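Local coordinates for tail fiber protein (Pseudomonas aeruginosa, PDB 6CL6) that forms the trimeric receptor-binding fiber of an R-type pyocin, a contractile injection system, and probably recognises the surface of target bacteria, at residues E129-L134 against G147-S152; I165-L170 against D189-Y194; N330-F335 against Q362-W367. One frame throughout, in Å; residues are numbered along the deposited sequence.

Contact 1 of 3, residues E129-L134 against G147-S152; sequences EADGEL and GWWSQS
Glu133 pairs with Ser150 in parallel register, their CA atoms 4.8 Å apart, so that 132-133 adds a short, weakly bonded strand at the edge of this chain's mixed beta-sheet, next to strand 147-151. Ser150 is gripped from both ends: its N donates to Gly132 O (3.0 Å) and its O accepts from Leu134 N (2.7 Å), both nearly straight. Before this pairing the chain turns across the ring of Trp148. Asp131 there grips the Trp148 backbone twice, its own N donating to Trp148 O while its carboxylate OD1 accepts from Trp148 N (2.8 Å) on the anti side. The other oxygen, OD2, forms a salt bridge with Lys128 of the third subunit. Ala130 CB sits over the six-membered ring of Trp148, 3.8 Å from its centroid and only 8° off its normal, a CH-pi contact. Trp148 CG lies between backbone N and carbonyl carbon (chi1 57°), which swings the ring under Ala130; its NE1 bonds to Thr127 O and its ring meets that of His172. On the face of the sheet that carries Trp149, Asp131 CB rests over the five-membered ring, 3.7 Å from its centroid and offset toward the rim. Leu134 crosses Trp149 at about a right angle, CG 3.9 Å from the Trp149 CB, and also packs on Met143 and Tyr163. The other face carries Glu133 and Ser150, both packing on Ala176 of the second subunit. Bent at chi2 (-81°), the Glu133 chain folds back toward strand 147-151, and a water joins its OE2 to Ser150 OG and Ser152 OG. Ser152 OG itself donates to Glu133 OE1 at 2.5 Å, meeting that oxygen on its syn side.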
ATOM      1  N   GLU A 129      44.901   2.446  -8.963  1.00 14.62           N
ATOM      2  CA  GLU A 129      44.798   1.013  -8.792  1.00 17.28           C
ATOM      3  C   GLU A 129      44.398   0.718  -7.349  1.00  9.62           C
ATOM      4  O   GLU A 129      44.813   1.411  -6.435  1.00 15.70           O
ATOM      5  CB  GLU A 129      46.111   0.312  -9.127  1.00 19.77           C
ATOM      6  CG  GLU A 129      46.465   0.408 -10.611  1.00 24.31           C
ATOM      7  CD  GLU A 129      47.735  -0.378 -10.940  1.00 58.30           C
ATOM      8  OE1 GLU A 129      48.657  -0.412 -10.092  1.00 61.49           O
ATOM      9  OE2 GLU A 129      47.798  -0.972 -12.038  1.00 68.73           O
ATOM     10  N   ALA A 130      43.551  -0.296  -7.177  1.00 14.71           N
ATOM     11  CA  ALA A 130      43.123  -0.698  -5.851  1.00  9.84           C
ATOM     12  C   ALA A 130      44.340  -1.075  -5.000  1.00 12.15           C
ATOM     13  O   ALA A 130      45.358  -1.542  -5.515  1.00 15.29           O
ATOM     14  CB  ALA A 130      42.171  -1.870  -5.924  1.00 10.91           C
ATOM     15  N   ASP A 131      44.214  -0.868  -3.690  1.00 12.91           N
ATOM     16  CA  ASP A 131      45.258  -1.275  -2.769  1.00 16.43           C
ATOM     17  C   ASP A 131      45.490  -2.763  -2.837  1.00 18.93           C
ATOM     18  O   ASP A 131      46.609  -3.209  -2.606  1.00 15.07           O
ATOM     19  CB  ASP A 131      44.909  -0.873  -1.334  1.00 12.64           C
ATOM     20  CG  ASP A 131      45.039   0.603  -1.097  1.00 24.76           C
ATOM     21  OD1 ASP A 131      44.063   1.322  -1.353  1.00 14.71           O
ATOM     22  OD2 ASP A 131      46.119   1.055  -0.667  1.00 21.59           O
ATOM     23  N   GLY A 132      44.456  -3.543  -3.140  1.00 10.88           N
ATOM     24  CA  GLY A 132      44.594  -4.993  -3.171  1.00 14.67           C
ATOM     25  C   GLY A 132      43.288  -5.702  -3.448  1.00 17.03           C
ATOM     26  O   GLY A 132      42.198  -5.114  -3.391  1.00 15.27           O
ATOM     27  N   GLU A 133      43.431  -6.974  -3.790  1.00 17.08           N
ATOM     28  CA  GLU A 133      42.317  -7.911  -3.863  1.00 19.03           C
ATOM     29  C   GLU A 133      42.186  -8.594  -2.513  1.00 23.33           C
ATOM     30  O   GLU A 133      43.181  -9.044  -1.950  1.00 19.02           O
ATOM     31  CB  GLU A 133      42.547  -8.933  -4.963  1.00 20.06           C
ATOM     32  CG  GLU A 133      42.456  -8.354  -6.336  1.00 35.73           C
ATOM     33  CD  GLU A 133      41.021  -8.222  -6.800  1.00 28.07           C
ATOM     34  OE1 GLU A 133      40.193  -9.076  -6.410  1.00 25.11           O
ATOM     35  OE2 GLU A 133      40.726  -7.265  -7.545  1.00 18.93           O
ATOM     36  N   LEU A 134      40.976  -8.647  -1.994  1.00 15.53           N
ATOM     37  CA  LEU A 134      40.738  -9.314  -0.725  1.00 22.53           C
ATOM     38  C   LEU A 134      40.651 -10.819  -0.956  1.00 13.65           C
ATOM     39  O   LEU A 134      39.823 -11.264  -1.751  1.00 15.36           O
ATOM     40  CB  LEU A 134      39.462  -8.811  -0.079  1.00 17.08           C
ATOM     41  CG  LEU A 134      39.458  -7.340   0.290  1.00 16.73           C
ATOM     42  CD1 LEU A 134      38.048  -6.872   0.608  1.00 15.41           C
ATOM     43  CD2 LEU A 134      40.368  -7.068   1.449  1.00 22.41           C
ATOM     44  N   GLY A 147      42.190   3.515   2.143  1.00  9.33           N
ATOM     45  CA  GLY A 147      42.409   2.908   0.833  1.00 14.86           C
ATOM     46  C   GLY A 147      41.140   2.291   0.278  1.00  9.11           C
ATOM     47  O   GLY A 147      40.037   2.513   0.785  1.00 11.21           O
ATOM     48  N   TRP A 148      41.299   1.548  -0.799  1.00 11.43           N
ATOM     49  CA  TRP A 148      40.171   0.808  -1.318  1.00  9.17           C
ATOM     50  C   TRP A 148      40.645  -0.563  -1.791  1.00  9.80           C
ATOM     51  O   TRP A 148      41.744  -0.707  -2.320  1.00 15.64           O
ATOM     52  CB  TRP A 148      39.426   1.537  -2.443  1.00 17.83           C
ATOM     53  CG  TRP A 148      40.212   1.938  -3.636  1.00  8.87           C
ATOM     54  CD1 TRP A 148      41.227   2.835  -3.677  1.00 14.13           C
ATOM     55  CD2 TRP A 148      40.016   1.499  -4.978  1.00 10.71           C
ATOM     56  NE1 TRP A 148      41.682   2.977  -4.962  1.00 13.71           N
ATOM     57  CE2 TRP A 148      40.955   2.170  -5.782  1.00 14.55           C
ATOM     58  CE3 TRP A 148      39.129   0.604  -5.585  1.00 16.96           C
ATOM     59  CZ2 TRP A 148      41.035   1.975  -7.142  1.00 13.41           C
ATOM     60  CZ3 TRP A 148      39.205   0.407  -6.933  1.00 13.65           C
ATOM     61  CH2 TRP A 148      40.171   1.080  -7.696  1.00 16.95           C
ATOM     62  N   TRP A 149      39.770  -1.546  -1.630  1.00 10.72           N
ATOM     63  CA  TRP A 149      40.068  -2.942  -1.872  1.00 13.99           C
ATOM     64  C   TRP A 149      38.894  -3.604  -2.584  1.00  9.95           C
ATOM     65  O   TRP A 149      37.731  -3.231  -2.385  1.00 12.46           O
ATOM     66  CB  TRP A 149      40.369  -3.690  -0.563  1.00 13.67           C
ATOM     67  CG  TRP A 149      41.659  -3.388   0.047  1.00 10.21           C
ATOM     68  CD1 TRP A 149      42.802  -4.111  -0.060  1.00 13.69           C
ATOM     69  CD2 TRP A 149      41.966  -2.277   0.900  1.00 11.92           C
ATOM     70  NE1 TRP A 149      43.797  -3.512   0.665  1.00 11.28           N
ATOM     71  CE2 TRP A 149      43.311  -2.375   1.244  1.00 19.41           C
ATOM     72  CE3 TRP A 149      41.231  -1.216   1.404  1.00  9.69           C
ATOM     73  CZ2 TRP A 149      43.945  -1.432   2.078  1.00 12.97           C
ATOM     74  CZ3 TRP A 149      41.848  -0.280   2.208  1.00 15.59           C
ATOM     75  CH2 TRP A 149      43.201  -0.389   2.528  1.00 14.97           C
ATOM     76  N   SER A 150      39.211  -4.622  -3.374  1.00 18.55           N
ATOM     77  CA  SER A 150      38.231  -5.325  -4.172  1.00 13.18           C
ATOM     78  C   SER A 150      38.087  -6.760  -3.712  1.00 12.77           C
ATOM     79  O   SER A 150      39.077  -7.483  -3.601  1.00 13.02           O
ATOM     80  CB  SER A 150      38.630  -5.330  -5.660  1.00 10.98           C
ATOM     81  OG  SER A 150      37.652  -5.932  -6.454  1.00 25.32           O
ATOM     82  N   GLN A 151      36.851  -7.179  -3.476  1.00  9.74           N
ATOM     83  CA  GLN A 151      36.535  -8.582  -3.251  1.00  9.98           C
ATOM     84  C   GLN A 151      35.888  -9.082  -4.531  1.00  9.46           C
ATOM     85  O   GLN A 151      34.743  -8.718  -4.850  1.00 13.95           O
ATOM     86  CB  GLN A 151      35.613  -8.784  -2.046  1.00 12.86           C
ATOM     87  CG  GLN A 151      35.158 -10.230  -1.846  1.00 19.65           C
ATOM     88  CD  GLN A 151      36.336 -11.205  -1.730  1.00 18.48           C
ATOM     89  OE1 GLN A 151      36.718 -11.866  -2.692  1.00 13.67           O
ATOM     90  NE2 GLN A 151      36.928 -11.272  -0.539  1.00 12.93           N
ATOM     91  N   SER A 152      36.623  -9.888  -5.270  1.00 14.09           N
ATOM     92  CA  SER A 152      36.165 -10.377  -6.562  1.00 12.99           C
ATOM     93  C   SER A 152      35.368 -11.660  -6.467  1.00 16.99           C
ATOM     94  O   SER A 152      34.880 -12.141  -7.488  1.00 11.78           O
ATOM     95  CB  SER A 152      37.370 -10.538  -7.478  1.00 13.90           C
ATOM     96  OG  SER A 152      38.017  -9.280  -7.641  1.00 16.16           O
TER
HETATM   97  O   HOH W   1      39.190 -10.882  -4.443  1.00 14.96           O
HETATM   98  O   HOH W   2      38.190  -6.943  -8.847  1.00 34.53           O

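Contact 2 of 3, residues I165-L170 against D189-Y194; sequences IVRAGL and DGESFY
The Arg167 guanidinium has Glu191 CG over one face, 3.6 Å above the plane and offset toward the rim, and Asp189 at its edge. NE donates to Asp189 OD2 at 2.7 Å, a salt bridge through one nitrogen; the acceptor lies close to the guanidinium plane and is met on its syn side, although the two planes stand 68° apart. On a second edge NH1 donates to Val166 O (3.1 Å); the nitrogen sits above the plane of the Val166 carbonyl, while Val166 O lies in the guanidinium plane. NH2 gives a hydrogen to a water, also in plane, which makes a weak, long bond back to Asp189 OD2. With its edge engaged at three nitrogens, the group has little freedom to rotate. A bend at chi2 (-79°) folds the Arg167 chain into this position. Asp189 is held in turn by an Asx turn, OD1 accepting from Glu191 N (3.0 Å) from above the carboxylate plane.

At the edge of the Tyr194 ring, in its plane, lies Glu191 OE1, which takes the hydroxyl hydrogen on its syn lone pair (Tyr194 OH to Glu191 OE1, 2.5 Å). Ile165 covers this polar pair: its CG1 comes to 3.3 Å from Glu191 OE1, and its CG2 lies 3.9 Å from Tyr194 CE1. Glu191 OE2 forms a salt bridge with Arg208, so the carboxylate probably stays charged beside the aliphatic chain.

Ile165, Arg167, Asp189 and Glu191 lie in the loops leading into strands 169-177 and 193-199, which flank strand 180-187; Tyr194 is already in strand 193-199. Tyr194 packs on Trp206 of strand 202-208, Val166 touches helix 154-159, and Asp189 packs on Phe204 of the second subunit, placing the contact beside a subunit interface.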
ATOM      1  N   ILE A 165      27.110  -7.927   3.360  1.00 14.04           N
ATOM      2  CA  ILE A 165      26.289  -8.780   2.502  1.00  8.50           C
ATOM      3  C   ILE A 165      27.253  -9.800   1.920  1.00 11.39           C
ATOM      4  O   ILE A 165      28.448  -9.520   1.738  1.00 15.09           O
ATOM      5  CB  ILE A 165      25.579  -7.946   1.409  1.00 10.32           C
ATOM      6  CG1 ILE A 165      24.603  -8.786   0.600  1.00 15.23           C
ATOM      7  CG2 ILE A 165      26.641  -7.296   0.472  1.00 11.64           C
ATOM      8  CD1 ILE A 165      23.319  -9.099   1.382  1.00 11.69           C
ATOM      9  N   VAL A 166      26.760 -10.994   1.668  1.00 12.66           N
ATOM     10  CA  VAL A 166      27.599 -12.021   1.042  1.00 12.98           C
ATOM     11  C   VAL A 166      27.604 -11.780  -0.454  1.00 16.27           C
ATOM     12  O   VAL A 166      26.788 -12.355  -1.192  1.00 12.41           O
ATOM     13  CB  VAL A 166      27.140 -13.436   1.409  1.00 20.11           C
ATOM     14  CG1 VAL A 166      28.024 -14.490   0.731  1.00 14.89           C
ATOM     15  CG2 VAL A 166      27.193 -13.601   2.915  1.00 24.48           C
ATOM     16  N   ARG A 167      28.505 -10.886  -0.904  1.00 14.26           N
ATOM     17  CA  ARG A 167      28.618 -10.506  -2.299  1.00 14.19           C
ATOM     18  C   ARG A 167      30.014  -9.972  -2.544  1.00 14.03           C
ATOM     19  O   ARG A 167      30.584  -9.276  -1.694  1.00  8.99           O
ATOM     20  CB  ARG A 167      27.617  -9.411  -2.723  1.00 16.96           C
ATOM     21  CG  ARG A 167      26.183  -9.744  -2.644  1.00 21.10           C
ATOM     22  CD  ARG A 167      25.704 -10.581  -3.815  1.00 18.34           C
ATOM     23  NE  ARG A 167      24.223 -10.511  -3.916  1.00 17.74           N
ATOM     24  CZ  ARG A 167      23.397 -11.073  -3.052  1.00 19.14           C
ATOM     25  NH1 ARG A 167      23.863 -11.717  -2.003  1.00 23.44           N
ATOM     26  NH2 ARG A 167      22.089 -10.965  -3.212  1.00 30.81           N
ATOM     27  N   ALA A 168      30.562 -10.279  -3.718  1.00 12.04           N
ATOM     28  CA  ALA A 168      31.702  -9.521  -4.223  1.00 13.14           C
ATOM     29  C   ALA A 168      31.358  -8.031  -4.206  1.00 12.18           C
ATOM     30  O   ALA A 168      30.193  -7.640  -4.299  1.00 13.53           O
ATOM     31  CB  ALA A 168      32.035  -9.988  -5.635  1.00 13.15           C
ATOM     32  N   GLY A 169      32.370  -7.193  -4.073  1.00 10.16           N
ATOM     33  CA  GLY A 169      32.111  -5.766  -3.957  1.00 12.98           C
ATOM     34  C   GLY A 169      33.358  -4.961  -3.718  1.00 12.57           C
ATOM     35  O   GLY A 169      34.461  -5.488  -3.613  1.00 14.16           O
ATOM     36  N   LEU A 170      33.146  -3.661  -3.604  1.00 10.85           N
ATOM     37  CA  LEU A 170      34.199  -2.680  -3.400  1.00 10.08           C
ATOM     38  C   LEU A 170      34.172  -2.098  -2.002  1.00 12.73           C
ATOM     39  O   LEU A 170      33.208  -1.420  -1.615  1.00 16.03           O
ATOM     40  CB  LEU A 170      34.067  -1.547  -4.433  1.00  9.98           C
ATOM     41  CG  LEU A 170      35.290  -0.675  -4.602  1.00 11.66           C
ATOM     42  CD1 LEU A 170      36.477  -1.459  -5.088  1.00 19.41           C
ATOM     43  CD2 LEU A 170      34.972   0.441  -5.559  1.00 18.04           C
ATOM     44  N   ASP A 189      26.827  -6.580  -7.676  1.00 18.37           N
ATOM     45  CA  ASP A 189      25.546  -6.717  -8.360  1.00 11.19           C
ATOM     46  C   ASP A 189      24.518  -5.664  -7.942  1.00 15.89           C
ATOM     47  O   ASP A 189      23.314  -5.844  -8.177  1.00 15.35           O
ATOM     48  CB  ASP A 189      24.954  -8.108  -8.102  1.00 15.27           C
ATOM     49  CG  ASP A 189      24.675  -8.360  -6.634  1.00 16.81           C
ATOM     50  OD1 ASP A 189      25.053  -7.507  -5.806  1.00 18.40           O
ATOM     51  OD2 ASP A 189      24.039  -9.390  -6.313  1.00 18.93           O
ATOM     52  N   GLY A 190      24.948  -4.609  -7.260  1.00 14.66           N
ATOM     53  CA  GLY A 190      24.033  -3.572  -6.828  1.00 15.52           C
ATOM     54  C   GLY A 190      23.058  -3.999  -5.761  1.00 14.37           C
ATOM     55  O   GLY A 190      22.026  -3.353  -5.577  1.00 12.94           O
ATOM     56  N   GLU A 191      23.340  -5.102  -5.065  1.00 15.88           N
ATOM     57  CA  GLU A 191      22.456  -5.555  -3.999  1.00 18.15           C
ATOM     58  C   GLU A 191      22.130  -4.390  -3.093  1.00 10.57           C
ATOM     59  O   GLU A 191      20.976  -4.150  -2.780  1.00 12.06           O
ATOM     60  CB  GLU A 191      23.092  -6.705  -3.204  1.00 19.10           C
ATOM     61  CG  GLU A 191      22.135  -7.333  -2.184  1.00 14.26           C
ATOM     62  CD  GLU A 191      22.067  -6.559  -0.867  1.00 13.00           C
ATOM     63  OE1 GLU A 191      23.103  -5.996  -0.444  1.00 13.55           O
ATOM     64  OE2 GLU A 191      20.994  -6.539  -0.235  1.00 14.77           O
ATOM     65  N   SER A 192      23.146  -3.653  -2.680  1.00 10.33           N
ATOM     66  CA  SER A 192      22.999  -2.303  -2.141  1.00 15.51           C
ATOM     67  C   SER A 192      24.385  -1.703  -1.914  1.00  9.57           C
ATOM     68  O   SER A 192      25.386  -2.221  -2.412  1.00 14.72           O
ATOM     69  CB  SER A 192      22.187  -2.277  -0.850  1.00 24.31           C
ATOM     70  OG  SER A 192      21.786  -0.934  -0.615  1.00 16.30           O
ATOM     71  N   PHE A 193      24.401  -0.579  -1.210  1.00  8.31           N
ATOM     72  CA  PHE A 193      25.564   0.239  -0.855  1.00 15.52           C
ATOM     73  C   PHE A 193      25.460   0.416   0.647  1.00  8.46           C
ATOM     74  O   PHE A 193      24.368   0.712   1.154  1.00 12.41           O
ATOM     75  CB  PHE A 193      25.521   1.576  -1.608  1.00 15.39           C
ATOM     76  CG  PHE A 193      26.791   2.393  -1.525  1.00 16.04           C
ATOM     77  CD1 PHE A 193      27.136   3.082  -0.389  1.00 17.00           C
ATOM     78  CD2 PHE A 193      27.618   2.490  -2.646  1.00 18.88           C
ATOM     79  CE1 PHE A 193      28.328   3.831  -0.350  1.00 11.89           C
ATOM     80  CE2 PHE A 193      28.769   3.246  -2.605  1.00 33.77           C
ATOM     81  CZ  PHE A 193      29.109   3.917  -1.455  1.00 19.47           C
ATOM     82  N   TYR A 194      26.552   0.131   1.371  1.00 11.41           N
ATOM     83  CA  TYR A 194      26.552   0.078   2.821  1.00  8.00           C
ATOM     84  C   TYR A 194      27.601   0.988   3.425  1.00 12.88           C
ATOM     85  O   TYR A 194      28.649   1.204   2.819  1.00  8.64           O
ATOM     86  CB  TYR A 194      26.878  -1.332   3.328  1.00  8.74           C
ATOM     87  CG  TYR A 194      25.853  -2.394   2.954  1.00  7.38           C
ATOM     88  CD1 TYR A 194      25.842  -2.966   1.680  1.00  9.41           C
ATOM     89  CD2 TYR A 194      24.936  -2.817   3.855  1.00  8.47           C
ATOM     90  CE1 TYR A 194      24.936  -3.909   1.352  1.00 12.31           C
ATOM     91  CE2 TYR A 194      24.021  -3.790   3.541  1.00  8.55           C
ATOM     92  CZ  TYR A 194      24.020  -4.330   2.290  1.00 13.91           C
ATOM     93  OH  TYR A 194      23.096  -5.314   1.968  1.00 15.94           O
TER
HETATM   94  O   HOH W   3      20.909  -9.222  -5.020  1.00 27.89           O

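Contact 3 of 3, residues N330-F335 against Q362-W367; sequences NQTSAF and QAVLSW
Thr332 meets Val364 O with two donors: its backbone N at 3.3 Å, in the carbonyl plane, and its hydroxyl OG1 at 2.7 Å, well above that plane. OG1 sits between the backbone N and the carbonyl carbon (chi1 71°), which brings it to the same oxygen as the Thr332 N-H. A water adds a third donor to Val364 O; it also donates to Gln331 OE1 and accepts from Ser333 OG. Before this exit from the strand, Asn330 and Ser366 form an antiparallel hydrogen-bonded pair, joined by Asn330 N to Ser366 O (2.8 Å) and by Ser366 N to Asn330 O. Their side chains repeat the link, Asn330 ND2 donating to Ser366 OG (2.9 Å) close to the amide plane. On the other face Gln331 and Leu365 lie side by side, OE1 3.4 Å from Leu365 CD1. Gln331 NE2 is fixed by Asn357 OD1 and Ser342 O; Asn330 ND2 also reaches Phe345 O of the second subunit. Strands 324-331 and 363-371 are antiparallel neighbours in a C-terminal region whose sequence family is grouped with the H-type lectins. Three donors would be expected to polarise the Val364 carbonyl, where 330-335 leaves the pairing after Gln331.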
ATOM      1  N   ASN A 330    -102.544 -14.852   7.135  1.00 14.91           N
ATOM      2  CA  ASN A 330    -102.979 -14.932   8.519  1.00 15.47           C
ATOM      3  C   ASN A 330    -104.045 -13.883   8.816  1.00 17.81           C
ATOM      4  O   ASN A 330    -103.912 -12.733   8.389  1.00 14.38           O
ATOM      5  CB  ASN A 330    -101.764 -14.726   9.461  1.00 15.75           C
ATOM      6  CG  ASN A 330    -102.170 -14.248  10.840  1.00 14.17           C
ATOM      7  OD1 ASN A 330    -102.576 -15.046  11.706  1.00 16.23           O
ATOM      8  ND2 ASN A 330    -102.095 -12.951  11.042  1.00 15.17           N
ATOM      9  N   GLN A 331    -105.103 -14.302   9.519  1.00 13.77           N
ATOM     10  CA  GLN A 331    -106.151 -13.396   9.959  1.00 15.18           C
ATOM     11  C   GLN A 331    -105.663 -12.538  11.112  1.00 13.70           C
ATOM     12  O   GLN A 331    -105.205 -13.058  12.127  1.00 17.62           O
ATOM     13  CB  GLN A 331    -107.403 -14.187  10.403  1.00 16.06           C
ATOM     14  CG  GLN A 331    -108.028 -15.070   9.340  1.00 13.85           C
ATOM     15  CD  GLN A 331    -108.886 -14.274   8.355  1.00 15.66           C
ATOM     16  OE1 GLN A 331    -109.122 -13.084   8.561  1.00 14.97           O
ATOM     17  NE2 GLN A 331    -109.351 -14.943   7.288  1.00 13.93           N
ATOM     18  N   THR A 332    -105.777 -11.211  10.967  1.00 14.59           N
ATOM     19  CA  THR A 332    -105.319 -10.291  11.994  1.00 16.04           C
ATOM     20  C   THR A 332    -106.442  -9.745  12.856  1.00 16.08           C
ATOM     21  O   THR A 332    -106.175  -8.912  13.724  1.00 18.93           O
ATOM     22  CB  THR A 332    -104.569  -9.106  11.376  1.00 25.97           C
ATOM     23  OG1 THR A 332    -105.486  -8.260  10.689  1.00 21.73           O
ATOM     24  CG2 THR A 332    -103.506  -9.593  10.406  1.00 20.91           C
ATOM     25  N   SER A 333    -107.691 -10.187  12.647  1.00 18.85           N
ATOM     26  CA  SER A 333    -108.806  -9.658  13.406  1.00 18.01           C
ATOM     27  C   SER A 333    -109.380 -10.708  14.356  1.00 15.34           C
ATOM     28  O   SER A 333    -109.047 -11.891  14.309  1.00 18.30           O
ATOM     29  CB  SER A 333    -109.924  -9.138  12.481  1.00 18.05           C
ATOM     30  OG  SER A 333    -110.520 -10.208  11.760  1.00 22.22           O
ATOM     31  N   ALA A 334    -110.249 -10.227  15.243  1.00 18.62           N
ATOM     32  CA  ALA A 334    -110.984 -11.072  16.180  1.00 19.79           C
ATOM     33  C   ALA A 334    -112.219 -11.603  15.460  1.00 17.87           C
ATOM     34  O   ALA A 334    -113.360 -11.225  15.724  1.00 17.74           O
ATOM     35  CB  ALA A 334    -111.350 -10.278  17.427  1.00 25.45           C
ATOM     36  N   PHE A 335    -111.964 -12.481  14.513  1.00 13.66           N
ATOM     37  CA  PHE A 335    -113.017 -13.043  13.677  1.00 13.39           C
ATOM     38  C   PHE A 335    -114.009 -13.863  14.506  1.00 22.26           C
ATOM     39  O   PHE A 335    -113.651 -14.551  15.466  1.00 15.77           O
ATOM     40  CB  PHE A 335    -112.406 -13.947  12.588  1.00 12.80           C
ATOM     41  CG  PHE A 335    -111.559 -15.072  13.120  1.00 14.40           C
ATOM     42  CD1 PHE A 335    -112.125 -16.225  13.638  1.00 12.21           C
ATOM     43  CD2 PHE A 335    -110.163 -15.000  13.039  1.00 20.58           C
ATOM     44  CE1 PHE A 335    -111.349 -17.260  14.092  1.00 15.40           C
ATOM     45  CE2 PHE A 335    -109.380 -16.023  13.500  1.00 15.97           C
ATOM     46  CZ  PHE A 335    -109.945 -17.160  14.032  1.00 12.42           C
ATOM     47  N   GLN A 362    -115.266  -8.342   5.323  1.00 22.02           N
ATOM     48  CA  GLN A 362    -114.028  -7.650   4.983  1.00 18.98           C
ATOM     49  C   GLN A 362    -113.048  -7.758   6.147  1.00 21.08           C
ATOM     50  O   GLN A 362    -113.418  -7.538   7.307  1.00 19.48           O
ATOM     51  CB  GLN A 362    -114.318  -6.181   4.670  1.00 15.97           C
ATOM     52  CG  GLN A 362    -113.100  -5.383   4.223  1.00 19.05           C
ATOM     53  CD  GLN A 362    -113.428  -3.988   3.710  1.00 24.31           C
ATOM     54  OE1 GLN A 362    -113.683  -3.797   2.519  1.00 41.25           O
ATOM     55  NE2 GLN A 362    -113.445  -3.013   4.614  1.00 37.41           N
ATOM     56  N   ALA A 363    -111.788  -8.083   5.835  1.00 17.90           N
ATOM     57  CA  ALA A 363    -110.857  -8.349   6.904  1.00 17.84           C
ATOM     58  C   ALA A 363    -109.440  -8.102   6.425  1.00 20.02           C
ATOM     59  O   ALA A 363    -109.114  -8.318   5.262  1.00 17.00           O
ATOM     60  CB  ALA A 363    -110.953  -9.776   7.450  1.00 14.84           C
ATOM     61  N   VAL A 364    -108.609  -7.674   7.354  1.00 15.48           N
ATOM     62  CA  VAL A 364    -107.190  -7.462   7.078  1.00 15.45           C
ATOM     63  C   VAL A 364    -106.452  -8.765   7.335  1.00 18.82           C
ATOM     64  O   VAL A 364    -106.543  -9.329   8.427  1.00 17.49           O
ATOM     65  CB  VAL A 364    -106.614  -6.333   7.929  1.00 21.22           C
ATOM     66  CG1 VAL A 364    -105.123  -6.266   7.698  1.00 16.47           C
ATOM     67  CG2 VAL A 364    -107.278  -4.988   7.563  1.00 24.09           C
ATOM     68  N   LEU A 365    -105.727  -9.240   6.325  1.00 15.37           N
ATOM     69  CA  LEU A 365    -104.886 -10.418   6.437  1.00 21.47           C
ATOM     70  C   LEU A 365    -103.426 -10.018   6.259  1.00 21.86           C
ATOM     71  O   LEU A 365    -103.083  -9.231   5.365  1.00 17.60           O
ATOM     72  CB  LEU A 365    -105.269 -11.466   5.390  1.00 15.96           C
ATOM     73  CG  LEU A 365    -106.496 -12.343   5.733  1.00 14.90           C
ATOM     74  CD1 LEU A 365    -107.771 -11.514   5.870  1.00 15.83           C
ATOM     75  CD2 LEU A 365    -106.659 -13.429   4.668  1.00 14.94           C
ATOM     76  N   SER A 366    -102.577 -10.532   7.127  1.00 16.01           N
ATOM     77  CA  SER A 366    -101.142 -10.401   6.906  1.00 15.34           C
ATOM     78  C   SER A 366    -100.656 -11.604   6.113  1.00 15.34           C
ATOM     79  O   SER A 366    -101.348 -12.623   5.990  1.00 16.51           O
ATOM     80  CB  SER A 366    -100.389 -10.279   8.224  1.00 16.85           C
ATOM     81  OG  SER A 366    -100.603 -11.416   9.038  1.00 14.71           O
ATOM     82  N   TRP A 367     -99.455 -11.469   5.546  1.00 18.34           N
ATOM     83  CA  TRP A 367     -98.920 -12.508   4.706  1.00 15.65           C
ATOM     84  C   TRP A 367     -97.394 -12.505   4.749  1.00 20.53           C
ATOM     85  O   TRP A 367     -96.759 -11.497   5.061  1.00 16.58           O
ATOM     86  CB  TRP A 367     -99.412 -12.339   3.264  1.00 15.98           C
ATOM     87  CG  TRP A 367     -98.983 -11.061   2.620  1.00 16.39           C
ATOM     88  CD1 TRP A 367     -99.727  -9.930   2.491  1.00 22.99           C
ATOM     89  CD2 TRP A 367     -97.715 -10.778   2.032  1.00 19.28           C
ATOM     90  NE1 TRP A 367     -99.008  -8.960   1.834  1.00 20.91           N
ATOM     91  CE2 TRP A 367     -97.761  -9.450   1.553  1.00 19.75           C
ATOM     92  CE3 TRP A 367     -96.550 -11.512   1.850  1.00 16.71           C
ATOM     93  CZ2 TRP A 367     -96.671  -8.846   0.919  1.00 17.41           C
ATOM     94  CZ3 TRP A 367     -95.452 -10.902   1.221  1.00 17.08           C
ATOM     95  CH2 TRP A 367     -95.530  -9.592   0.763  1.00 20.33           C
TER
HETATM   96  O   HOH W   4    -108.593 -10.815   9.994  1.00 15.96           O

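How the contacts relate
Contacts 1 and 2 belong to one sheet, with centres 14 Å apart, and they meet where strands 147-151 and 169-177 run side by side. There Gln151 O probably accepts a hydrogen bond from Gly169 N at 2.9 Å, and Leu170 CD1 packs 3.4 Å from Trp148 CE3. Contact 3 lies in the separate C-terminal domain, its centre about 149 Å from that of contact 1 and about 135 Å from that of contact 2, as expected of an elongated fiber. It alone approaches a bound calcium ion, the Gln331 side chain being about 9 Å from the metal. All three contacts touch the second subunit, so trimer packing is common to both regions.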